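Local coordinates for o-succinylbenzoate synthase (PDB 2OZT), which catalyses the metal-dependent dehydration of 2-succinyl-6-hydroxy-2,4-cyclohexadiene-1-carboxylate to 2-succinylbenzoate, a step on the way to phylloquinone, at residues R236-P239 and G240-I244. Residues are numbered along the deposited sequence; the frame is centred on the assembly and turned at random.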
ATOM      1  N   ARG A 236       1.015 -17.408  11.992  1.00 17.18           N
ATOM      2  CA  ARG A 236       0.482 -17.128  13.333  1.00 17.64           C
ATOM      3  C   ARG A 236      -1.035 -17.272  13.413  1.00 17.81           C
ATOM      4  O   ARG A 236      -1.621 -17.104  14.493  1.00 19.38           O
ATOM      5  CB  ARG A 236       0.842 -15.697  13.763  1.00 16.92           C
ATOM      6  CG  ARG A 236       2.251 -15.575  14.292  1.00 18.45           C
ATOM      7  CD  ARG A 236       2.692 -14.100  14.422  1.00 18.19           C
ATOM      8  NE  ARG A 236       4.038 -14.029  14.980  1.00 20.84           N
ATOM      9  CZ  ARG A 236       4.790 -12.942  15.025  1.00 21.78           C
ATOM     10  NH1 ARG A 236       4.348 -11.775  14.542  1.00 21.64           N
ATOM     11  NH2 ARG A 236       5.992 -13.018  15.574  1.00 21.60           N
ATOM     12  N   GLY A 237      -1.703 -17.523  12.299  1.00 16.75           N
ATOM     13  CA  GLY A 237      -3.155 -17.604  12.310  1.00 16.18           C
ATOM     14  C   GLY A 237      -3.856 -16.264  12.375  1.00 16.62           C
ATOM     15  O   GLY A 237      -4.933 -16.159  12.947  1.00 15.99           O
ATOM     16  N   TRP A 238      -3.271 -15.233  11.766  1.00 15.96           N
ATOM     17  CA  TRP A 238      -3.931 -13.918  11.789  1.00 15.44           C
ATOM     18  C   TRP A 238      -5.326 -14.045  11.211  1.00 14.48           C
ATOM     19  O   TRP A 238      -5.469 -14.498  10.092  1.00 15.32           O
ATOM     20  CB  TRP A 238      -3.131 -12.928  10.972  1.00 14.91           C
ATOM     21  CG  TRP A 238      -3.748 -11.543  10.951  1.00 14.61           C
ATOM     22  CD1 TRP A 238      -4.292 -10.904   9.865  1.00 14.04           C
ATOM     23  CD2 TRP A 238      -3.862 -10.648  12.051  1.00 14.17           C
ATOM     24  NE1 TRP A 238      -4.729  -9.650  10.220  1.00 14.21           N
ATOM     25  CE2 TRP A 238      -4.502  -9.485  11.574  1.00 12.96           C
ATOM     26  CE3 TRP A 238      -3.494 -10.712  13.404  1.00 14.11           C
ATOM     27  CZ2 TRP A 238      -4.759  -8.371  12.398  1.00 13.16           C
ATOM     28  CZ3 TRP A 238      -3.779  -9.612  14.238  1.00 13.80           C
ATOM     29  CH2 TRP A 238      -4.374  -8.440  13.722  1.00 12.67           C
ATOM     30  N   PRO A 239      -6.380 -13.661  11.967  1.00 13.38           N
ATOM     31  CA  PRO A 239      -7.729 -13.824  11.406  1.00 14.01           C
ATOM     32  C   PRO A 239      -8.292 -12.579  10.709  1.00 13.64           C
ATOM     33  O   PRO A 239      -9.382 -12.645  10.141  1.00 15.70           O
ATOM     34  CB  PRO A 239      -8.595 -14.040  12.665  1.00 15.84           C
ATOM     35  CG  PRO A 239      -7.894 -13.185  13.695  1.00 16.51           C
ATOM     36  CD  PRO A 239      -6.414 -13.285  13.409  1.00 14.29           C
ATOM     37  N   GLY A 240      -7.549 -11.479  10.745  1.00 13.64           N
ATOM     38  CA  GLY A 240      -8.005 -10.235  10.167  1.00 13.14           C
ATOM     39  C   GLY A 240      -7.500  -9.940   8.767  1.00 13.11           C
ATOM     40  O   GLY A 240      -7.261 -10.860   7.945  1.00 14.38           O
ATOM     41  N   PHE A 241      -7.435  -8.646   8.489  1.00 12.50           N
ATOM     42  CA  PHE A 241      -7.049  -8.188   7.160  1.00 12.89           C
ATOM     43  C   PHE A 241      -5.569  -7.849   7.057  1.00 13.31           C
ATOM     44  O   PHE A 241      -4.871  -7.610   8.034  1.00 12.91           O
ATOM     45  CB  PHE A 241      -7.845  -6.939   6.777  1.00 12.39           C
ATOM     46  CG  PHE A 241      -9.303  -7.207   6.564  1.00 14.25           C
ATOM     47  CD1 PHE A 241      -9.833  -7.394   5.302  1.00 17.33           C
ATOM     48  CD2 PHE A 241     -10.158  -7.266   7.667  1.00 13.27           C
ATOM     49  CE1 PHE A 241     -11.190  -7.664   5.147  1.00 19.53           C
ATOM     50  CE2 PHE A 241     -11.515  -7.487   7.514  1.00 18.03           C
ATOM     51  CZ  PHE A 241     -12.040  -7.708   6.247  1.00 19.51           C
ATOM     52  N   PHE A 242      -5.077  -7.874   5.814  1.00 12.47           N
ATOM     53  CA  PHE A 242      -3.683  -7.515   5.551  1.00 12.82           C
ATOM     54  C   PHE A 242      -3.713  -6.399   4.512  1.00 13.16           C
ATOM     55  O   PHE A 242      -4.367  -6.559   3.474  1.00 13.69           O
ATOM     56  CB  PHE A 242      -2.995  -8.686   4.842  1.00 13.39           C
ATOM     57  CG  PHE A 242      -2.829  -9.957   5.665  1.00 13.87           C
ATOM     58  CD1 PHE A 242      -1.622 -10.246   6.268  1.00 16.81           C
ATOM     59  CD2 PHE A 242      -3.854 -10.905   5.731  1.00 13.25           C
ATOM     60  CE1 PHE A 242      -1.455 -11.458   6.978  1.00 18.05           C
ATOM     61  CE2 PHE A 242      -3.668 -12.106   6.437  1.00 16.21           C
ATOM     62  CZ  PHE A 242      -2.475 -12.358   7.044  1.00 17.66           C
ATOM     63  N   VAL A 243      -3.072  -5.277   4.806  1.00 12.23           N
ATOM     64  CA  VAL A 243      -2.997  -4.182   3.823  1.00 12.53           C
ATOM     65  C   VAL A 243      -1.665  -4.371   3.070  1.00 12.74           C
ATOM     66  O   VAL A 243      -0.589  -4.258   3.660  1.00 13.68           O
ATOM     67  CB  VAL A 243      -3.053  -2.814   4.520  1.00 13.07           C
ATOM     68  CG1 VAL A 243      -2.972  -1.678   3.497  1.00 14.83           C
ATOM     69  CG2 VAL A 243      -4.350  -2.703   5.364  1.00 14.87           C
ATOM     70  N   ILE A 244      -1.748  -4.730   1.790  1.00 12.76           N
ATOM     71  CA  ILE A 244      -0.564  -5.081   1.007  1.00 12.07           C
ATOM     72  C   ILE A 244      -0.102  -3.891   0.190  1.00 11.73           C
ATOM     73  O   ILE A 244      -0.890  -3.340  -0.616  1.00 12.01           O
ATOM     74  CB  ILE A 244      -0.946  -6.196   0.010  1.00 11.84           C
ATOM     75  CG1 ILE A 244      -1.463  -7.458   0.719  1.00 14.60           C
ATOM     76  CG2 ILE A 244       0.256  -6.553  -0.913  1.00 12.39           C
ATOM     77  CD1 ILE A 244      -0.472  -8.079   1.730  1.00 13.80           C
TER
HETATM   78  O   HOH W   1      -6.874 -13.537   7.829  1.00 17.97           O
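W238 leans its indole forward over the chain that follows it and donates its indole N-H, from NE1, to the carbonyl O of F241, 3.0 Å away. The bond is bent, with an N-H...O angle of 148°: the oxygen sits somewhat off the indole plane, and NE1 approaches from above the carbonyl plane. CG of W238 lies anti to the backbone N (chi1 -180°), beside its own carbonyl carbon, which brings one ring face over the backbone at P239 and G240. Amide N of G240 lies 3.4 Å from W238 CD1 on that face, and CD of P239 also lies over it, toward the rim. The five-membered ring also turns an edge to the face of F242 in a T-shaped pair, planes at 72°, with W238 CD1 3.7 Å from F242 CZ. A water donates to both W238 O, at 2.8 Å, and G240 O, at 2.7 Å, bridging the two carbonyls along the loop. This is an alpha-to-beta loop of the C-terminal barrel domain of the enolase superfamily, leading from helix 227-235 into the parallel strand 241-244. The helix ends in a Schellman motif in which G237 takes positive phi. Around this loop, W233 of the helix meets the W238 indole, while L208 and A211 of helix 204-213 also touch it. R267 hydrogen-bonds P239 O through NE and makes a cation-pi contact with F241. Strand 241-244 is hydrogen-bonded through its backbone to I218 and L220 on one neighbouring strand and to V269 on the other, and leads directly into K245, the predicted proton acceptor.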